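Local coordinates for protein aminoglycoside N(6')acetyltransferase (Legionella pneumophila subsp. pneumophila, PDB 3F5B) that probably transfers an acyl group, most likely acetyl, to an amino group of aminoglycoside antibiotics, as a member of the GNAT acetyltransferase family, at residues 23-26 and 27-31; 169-172 and 173-176. All coordinates share one frame; numbering follows the deposited sequence. Where two conformers were deposited one is given.

Overall arrangement
Interactions 1 and 2 are both helix starts, and they lie on opposite sides of the chain's centre, with their own centres 31 Å apart and their nearest atoms about 21 Å apart, so neither touches the other. Residues 23-31 run from the end of a 3-10 turn through helix 25-31, soon after edge strand 15-19 of the mixed sheet; residues 169-176 mark the change from strand 164-171 to helix 172-178. Interaction 1 thus comes early in the chain and interaction 2 near its C-terminal end. A bound cyclohexane contacts Phe100, Ile132 and Tyr145, among others; the side chain of Val28 stays about 12 Å from it, which places interaction 1 outside that pocket.

Interaction 1. Residues 23-26 and 27-31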
loop_
_atom_site.group_PDB
_atom_site.type_symbol
_atom_site.label_atom_id
_atom_site.label_comp_id
_atom_site.label_asym_id
_atom_site.label_seq_id
_atom_site.Cartn_x
_atom_site.Cartn_y
_atom_site.Cartn_z
ATOM N N SER A 23 16.329 -5.028 -11.075
ATOM C CA SER A 23 16.939 -6.210 -10.497
ATOM C C SER A 23 15.986 -6.945 -9.559
ATOM O O SER A 23 16.242 -8.089 -9.195
ATOM C CB SER A 23 18.242 -5.863 -9.787
ATOM O OG SER A 23 17.951 -5.069 -8.667
ATOM N N GLN A 24 14.884 -6.297 -9.182
ATOM C CA GLN A 24 13.914 -6.883 -8.263
ATOM C C GLN A 24 12.655 -7.307 -8.992
ATOM O O GLN A 24 11.710 -7.772 -8.369
ATOM C CB GLN A 24 13.570 -5.882 -7.163
ATOM C CG GLN A 24 14.711 -5.616 -6.197
ATOM C CD GLN A 24 14.861 -4.151 -5.836
ATOM O OE1 GLN A 24 14.414 -3.247 -6.564
ATOM N NE2 GLN A 24 15.490 -3.900 -4.684
ATOM N N HIS A 25 12.637 -7.122 -10.309
ATOM C CA HIS A 25 11.459 -7.403 -11.114
ATOM C C HIS A 25 10.947 -8.856 -10.964
ATOM O O HIS A 25 9.768 -9.086 -10.633
ATOM C CB HIS A 25 11.741 -7.111 -12.598
ATOM C CG HIS A 25 10.500 -6.904 -13.421
ATOM N ND1 HIS A 25 10.540 -6.530 -14.747
ATOM C CD2 HIS A 25 9.185 -7.020 -13.103
ATOM C CE1 HIS A 25 9.307 -6.419 -15.211
ATOM N NE2 HIS A 25 8.465 -6.711 -14.233
ATOM N N GLU A 26 11.835 -9.825 -11.206
ATOM C CA GLU A 26 11.450 -11.220 -11.136
ATOM C C GLU A 26 11.033 -11.631 -9.725
ATOM O O GLU A 26 10.065 -12.375 -9.570
ATOM C CB GLU A 26 12.536 -12.128 -11.735
ATOM C CG GLU A 26 12.796 -11.751 -13.204
ATOM C CD GLU A 26 13.498 -12.804 -13.999
ATOM O OE1 GLU A 26 14.263 -13.633 -13.413
ATOM O OE2 GLU A 26 13.289 -12.793 -15.225
ATOM N N LEU A 27 11.723 -11.103 -8.707
ATOM C CA LEU A 27 11.314 -11.321 -7.301
ATOM C C LEU A 27 9.847 -10.978 -7.051
ATOM O O LEU A 27 9.083 -11.785 -6.474
ATOM C CB LEU A 27 12.217 -10.542 -6.326
ATOM C CG LEU A 27 11.797 -10.490 -4.842
ATOM C CD1 LEU A 27 11.894 -11.841 -4.184
ATOM C CD2 LEU A 27 12.616 -9.465 -4.056
ATOM N N VAL A 28 9.458 -9.767 -7.461
ATOM C CA VAL A 28 8.104 -9.290 -7.234
ATOM C C VAL A 28 7.120 -10.050 -8.129
ATOM O O VAL A 28 6.020 -10.412 -7.692
ATOM C CB VAL A 28 8.000 -7.762 -7.441
ATOM C CG1 VAL A 28 6.546 -7.296 -7.464
ATOM C CG2 VAL A 28 8.797 -7.035 -6.330
ATOM N N LEU A 29 7.507 -10.316 -9.376
ATOM C CA LEU A 29 6.654 -11.155 -10.230
ATOM C C LEU A 29 6.305 -12.535 -9.597
ATOM O O LEU A 29 5.143 -12.992 -9.648
ATOM C CB LEU A 29 7.249 -11.293 -11.638
ATOM C CG LEU A 29 7.018 -10.091 -12.579
ATOM C CD1 LEU A 29 7.847 -10.295 -13.843
ATOM C CD2 LEU A 29 5.540 -9.901 -12.944
ATOM N N GLY A 30 7.290 -13.179 -8.981
ATOM C CA GLY A 30 7.046 -14.447 -8.300
ATOM C C GLY A 30 6.078 -14.209 -7.149
ATOM O O GLY A 30 5.089 -14.941 -6.989
ATOM N N TRP A 31 6.361 -13.167 -6.373
ATOM C CA TRP A 31 5.565 -12.806 -5.205
ATOM C C TRP A 31 4.070 -12.728 -5.521
ATOM O O TRP A 31 3.251 -13.274 -4.804
ATOM C CB TRP A 31 5.998 -11.447 -4.665
ATOM C CG TRP A 31 7.170 -11.474 -3.717
ATOM C CD1 TRP A 31 7.811 -12.582 -3.200
ATOM C CD2 TRP A 31 7.808 -10.341 -3.143
ATOM N NE1 TRP A 31 8.808 -12.191 -2.349
ATOM C CE2 TRP A 31 8.812 -10.818 -2.278
ATOM C CE3 TRP A 31 7.599 -8.957 -3.247
ATOM C CZ2 TRP A 31 9.660 -9.950 -1.555
ATOM C CZ3 TRP A 31 8.423 -8.100 -2.527
ATOM C CH2 TRP A 31 9.452 -8.605 -1.688
HETATM O O HOH W 1 14.355 -10.232 -8.942
#
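His25 and Leu29, one helical turn apart, make the side-chain contact of this helix start. The imidazole has CG anti to the backbone N (chi1 -160°), which carries the ring along the helix until CD2 lies 3.6 Å from Leu29 CD1; NE2 is only slightly farther from the same methyl. That methyl approaches the ring obliquely, in a van der Waals contact. A second packing contact runs on another side of the helix, where Leu27 CG sits 3.9 Å above one face of the Trp31 indole, offset toward its rim.

The backbone supplies the polar part. Three successive i to i+4 hydrogen bonds establish the alpha-helical pitch: Val28 N to Gln24 O at 3.1 Å, Leu29 N to His25 O at 2.9 Å and Gly30 N to Glu26 O at 2.9 Å. Leu27 N has no such partner one turn back; instead it donates to a water at 2.8 Å, and this water in turn donates to Ser23 O at 2.9 Å. The water thus bridges the step from the 3-10 turn at 23-24 into the helix. Gln24 turns its amide away from the helix, its NE2 bonding to Tyr70 OH and its OE1 to Asn21 N.

Around the contact, His25, Val28 and Leu29 pack on helix 43-57 through Leu53, Leu57 and Ile50, while Leu27 and Trp31 rest on Ile68 of strand 65-71 and Pro75 of strand 74-84. The helix is thereby wedged between a neighbouring helix and the sheet.

Interaction 2. Residues 169-172 and 173-176; sequences KLCI and EDLK
Two backbone bonds start the last helix where a strand ends, Leu175 N to Cys171 O and Lys176 N to Ile172 O, each 3.0 Å long. Cys171 stands at the N-cap position. In the one of its two modelled conformers described here, SG lies anti to the backbone N (chi1 170°) and accepts a hydrogen bond from Asp174 N at 3.4 Å, with an N-H...S angle of 164°; the side-chain cap is tentative to that extent. In the same conformer the Asp174 carboxylate lies beside the cysteine, OD2 being 3.4 Å from Cys171 CB.

Lys176 can be followed outward. Its CB lies 3.8 Å from Ile172 O, and CG comes closer to that carbonyl oxygen, at 3.4 Å, before CD draws back from it. CE next passes Ile172 CG2 at 3.8 Å, the aliphatic chain crossing the isoleucine branch. The chain is extended beyond CG, which carries NZ over to Glu173, three residues back. There NZ forms a salt bridge with OE2 at 3.1 Å, meeting the syn side of the carboxylate 25° out of its plane. Glu173 bends at chi2 to bring its carboxylate round to the lysine. NZ also donates to Ser125 O, so two partners hold the ammonium.

Ile172 touches Ile120 of helix 109-123, and Leu175 touches His117 and Leu121. Strand 164-171 runs between strands 129-132 and 151-158, Leu170 bonding through its backbone to Val130 and Lys169 to Glu151, so the junction leads the chain from the sheet into helix 172-178, whose first turn packs on helix 109-123.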
loop_
_atom_site.group_PDB
_atom_site.type_symbol
_atom_site.label_atom_id
_atom_site.label_comp_id
_atom_site.label_asym_id
_atom_site.label_seq_id
_atom_site.Cartn_x
_atom_site.Cartn_y
_atom_site.Cartn_z
ATOM N N LYS A 169 -9.663 5.721 4.894
ATOM C CA LYS A 169 -8.885 6.947 4.888
ATOM C C LYS A 169 -8.095 7.068 6.191
ATOM O O LYS A 169 -8.607 6.714 7.282
ATOM C CB LYS A 169 -9.830 8.150 4.689
ATOM C CG LYS A 169 -9.193 9.530 4.840
ATOM C CD LYS A 169 -10.243 10.666 4.880
ATOM C CE LYS A 169 -10.783 10.883 6.284
ATOM N NZ LYS A 169 -11.945 11.876 6.414
ATOM N N LEU A 170 -6.850 7.533 6.064
ATOM C CA LEU A 170 -5.990 7.801 7.222
ATOM C C LEU A 170 -5.472 9.233 7.190
ATOM O O LEU A 170 -4.998 9.692 6.155
ATOM C CB LEU A 170 -4.821 6.811 7.263
ATOM C CG LEU A 170 -3.742 6.972 8.341
ATOM C CD1 LEU A 170 -4.342 6.922 9.730
ATOM C CD2 LEU A 170 -2.704 5.883 8.178
ATOM N N CYS A 171 -5.560 9.915 8.330
ATOM C CA CYS A 171 -5.025 11.265 8.460
ATOM C C CYS A 171 -3.570 11.235 8.935
ATOM O O CYS A 171 -3.289 10.859 10.074
ATOM C CB CYS A 171 -5.894 12.097 9.400
ATOM S SG CYS A 171 -5.163 13.664 9.846
ATOM N N ILE A 172 -2.657 11.644 8.059
ATOM C CA ILE A 172 -1.223 11.594 8.372
ATOM C C ILE A 172 -0.878 12.413 9.624
ATOM O O ILE A 172 -0.070 11.980 10.446
ATOM C CB ILE A 172 -0.371 11.940 7.125
ATOM C CG1 ILE A 172 -0.697 10.917 6.008
ATOM C CG2 ILE A 172 1.136 12.056 7.441
ATOM C CD1 ILE A 172 0.208 10.968 4.775
ATOM N N GLU A 173 -1.534 13.557 9.808
ATOM C CA GLU A 173 -1.231 14.393 10.966
ATOM C C GLU A 173 -1.736 13.792 12.284
ATOM O O GLU A 173 -1.073 13.925 13.307
ATOM C CB GLU A 173 -1.682 15.837 10.753
ATOM C CG GLU A 173 -0.832 16.622 9.712
ATOM C CD GLU A 173 0.681 16.744 10.046
ATOM O OE1 GLU A 173 1.047 17.127 11.180
ATOM O OE2 GLU A 173 1.518 16.479 9.149
ATOM N N ASP A 174 -2.867 13.090 12.249
ATOM C CA ASP A 174 -3.283 12.267 13.386
ATOM C C ASP A 174 -2.266 11.182 13.669
ATOM O O ASP A 174 -1.914 10.954 14.825
ATOM C CB ASP A 174 -4.623 11.593 13.135
ATOM C CG ASP A 174 -5.783 12.533 13.285
ATOM O OD1 ASP A 174 -5.666 13.530 14.029
ATOM O OD2 ASP A 174 -6.829 12.281 12.649
ATOM N N LEU A 175 -1.812 10.507 12.615
ATOM C CA LEU A 175 -0.798 9.467 12.755
ATOM C C LEU A 175 0.412 9.997 13.524
ATOM O O LEU A 175 0.847 9.377 14.486
ATOM C CB LEU A 175 -0.362 8.895 11.399
ATOM C CG LEU A 175 0.866 7.956 11.433
ATOM C CD1 LEU A 175 0.668 6.799 12.421
ATOM C CD2 LEU A 175 1.257 7.409 10.042
ATOM N N LYS A 176 0.940 11.144 13.098
ATOM C CA LYS A 176 2.091 11.761 13.767
ATOM C C LYS A 176 1.824 12.105 15.237
ATOM O O LYS A 176 2.601 11.749 16.124
ATOM C CB LYS A 176 2.536 13.018 13.011
ATOM C CG LYS A 176 3.042 12.736 11.592
ATOM C CD LYS A 176 3.557 14.013 10.963
ATOM C CE LYS A 176 3.862 13.828 9.494
ATOM N NZ LYS A 176 4.301 15.119 8.879
#